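Local coordinates for protein O-methyltransferase (Saccharopolyspora spinosa, PDB 4CE0) that probably transfers a methyl group from S-adenosylmethionine to the 4'-hydroxyl of a spinosyn rhamnose, as a magnesium-binding O-methyltransferase of the TylF/MycF family, at residues H65-V70 and I91-V96. Numbering follows the deposited sequence.
Sequences HCVEAV and IFMRAV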
# COMPACT_ATOMS: atom_id res chain seq x y z
N HIS A 65 -3.78 0.52 17.70
CA HIS A 65 -3.70 1.11 19.05
C HIS A 65 -3.38 0.03 20.06
O HIS A 65 -2.46 0.17 20.87
CB HIS A 65 -5.05 1.76 19.44
CG HIS A 65 -5.11 2.23 20.86
ND1 HIS A 65 -5.51 1.42 21.90
CD2 HIS A 65 -4.82 3.43 21.41
CE1 HIS A 65 -5.46 2.10 23.04
NE2 HIS A 65 -5.06 3.33 22.77
N CYS A 66 -4.10 -1.10 19.99
CA CYS A 66 -3.87 -2.21 20.92
C CYS A 66 -2.48 -2.87 20.77
O CYS A 66 -1.79 -3.14 21.75
CB CYS A 66 -4.96 -3.28 20.77
SG CYS A 66 -6.63 -2.69 21.23
N VAL A 67 -2.10 -3.18 19.54
CA VAL A 67 -0.82 -3.83 19.30
C VAL A 67 0.28 -2.86 19.76
O VAL A 67 1.24 -3.31 20.39
CB VAL A 67 -0.65 -4.15 17.79
CG1 VAL A 67 0.80 -4.62 17.46
CG2 VAL A 67 -1.72 -5.17 17.34
N GLU A 68 0.14 -1.56 19.44
CA GLU A 68 1.19 -0.59 19.80
C GLU A 68 1.34 -0.44 21.30
O GLU A 68 2.46 -0.24 21.80
CB GLU A 68 0.97 0.78 19.13
CG GLU A 68 1.42 0.80 17.65
CD GLU A 68 1.19 2.12 16.93
OE1 GLU A 68 0.84 3.09 17.61
OE2 GLU A 68 1.38 2.17 15.70
N ALA A 69 0.23 -0.55 22.02
CA ALA A 69 0.21 -0.36 23.47
C ALA A 69 0.89 -1.53 24.14
O ALA A 69 1.69 -1.36 25.08
CB ALA A 69 -1.24 -0.22 23.98
N VAL A 70 0.58 -2.72 23.65
CA VAL A 70 1.20 -3.94 24.14
C VAL A 70 2.72 -3.92 23.94
O VAL A 70 3.48 -4.39 24.80
CB VAL A 70 0.59 -5.14 23.40
CG1 VAL A 70 1.59 -6.22 23.15
CG2 VAL A 70 -0.66 -5.67 24.16
N ILE A 91 -2.59 -10.00 8.66
CA ILE A 91 -1.51 -9.33 7.91
C ILE A 91 -1.12 -8.02 8.59
O ILE A 91 0.07 -7.73 8.79
CB ILE A 91 -1.91 -9.09 6.45
CG1 ILE A 91 -2.01 -10.43 5.72
CG2 ILE A 91 -0.87 -8.25 5.70
CD1 ILE A 91 -2.77 -10.35 4.45
N PHE A 92 -2.13 -7.25 8.99
CA PHE A 92 -1.87 -5.99 9.65
C PHE A 92 -1.10 -6.16 10.95
O PHE A 92 -0.12 -5.46 11.17
CB PHE A 92 -3.15 -5.21 9.92
CG PHE A 92 -2.90 -3.86 10.47
CD1 PHE A 92 -2.36 -2.86 9.64
CD2 PHE A 92 -3.14 -3.57 11.80
CE1 PHE A 92 -2.11 -1.60 10.13
CE2 PHE A 92 -2.89 -2.32 12.32
CZ PHE A 92 -2.38 -1.32 11.47
N MET A 93 -1.50 -7.10 11.80
CA MET A 93 -0.76 -7.30 13.05
C MET A 93 0.69 -7.67 12.75
O MET A 93 1.62 -7.21 13.41
CB MET A 93 -1.41 -8.39 13.91
CG MET A 93 -2.79 -8.07 14.33
SD MET A 93 -3.42 -9.19 15.59
CE MET A 93 -3.86 -10.54 14.56
N ARG A 94 0.89 -8.50 11.75
CA ARG A 94 2.26 -8.89 11.38
C ARG A 94 3.02 -7.66 10.88
O ARG A 94 4.22 -7.50 11.13
CB ARG A 94 2.25 -9.98 10.33
CG ARG A 94 3.65 -10.33 9.72
CD ARG A 94 4.62 -10.96 10.69
NE ARG A 94 6.00 -11.03 10.18
CZ ARG A 94 6.95 -10.13 10.44
NH1 ARG A 94 6.70 -9.04 11.15
NH2 ARG A 94 8.17 -10.30 9.95
N ALA A 95 2.30 -6.77 10.23
CA ALA A 95 2.96 -5.57 9.67
C ALA A 95 3.33 -4.60 10.79
O ALA A 95 4.36 -3.93 10.71
CB ALA A 95 2.09 -4.92 8.64
N VAL A 96 2.52 -4.52 11.84
CA VAL A 96 2.89 -3.65 12.95
C VAL A 96 4.22 -4.12 13.59
O VAL A 96 5.14 -3.31 13.81
CB VAL A 96 1.80 -3.53 13.99
CG1 VAL A 96 2.24 -2.56 15.06
CG2 VAL A 96 0.49 -3.06 13.34
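Val67 and Val96 meet through the same methyl branch: in each, CG1 swings anti to the backbone N (chi1 170° and -177°) and reaches across to the opposing helix. The two side chains meet tip to tip, with Val67 CG1 only 3.5 Å from Val96 CG1, rather tight for a pair of methyl carbons. Val67 CG1 also lies 3.8 Å from Val96 CB, so it rests against the branch point as well as the methyl. Valine suits both places, since its short, beta-branched side chain is stiff and turns an apolar surface to a neighbouring helix at little entropic cost. The second branch of Val67, CG2, serves Met93 instead, standing 4.3 Å from Met93 CG. The methionine takes part through its CG methylene; its flexible thioether end leads away, and the side chain also packs on Phe79 and Glu81 of strand 78-82.

The segments belong to helices 56-73 and 88-100, which precede and follow strand 78-82 in sequence and both pack against it, a parallel strand inside the sheet of this Rossmann-like methyltransferase. Running in roughly the same direction, the two segments cross at -34° with axes 10.3 Å apart, and Val67 also packs on Phe79 of that strand. Between the two segments the touching atoms are all side-chain carbons, and no hydrogen bond spans them. Glu68 closes one flank with its aliphatic part: CG comes 4.3 Å from Val96 CG1, while OE2 bonds to Gln64 one turn earlier. A long acidic residue fits this partly exposed position because its CG methylene can border Val96 while its carboxylate has a polar partner on its own helix. Within helix 88-100, Val96 CG2 sits 3.6 Å above the Phe92 ring plane, offset toward the rim, and Phe92 in turn packs against Lys13 and Leu16 of helix 6-16.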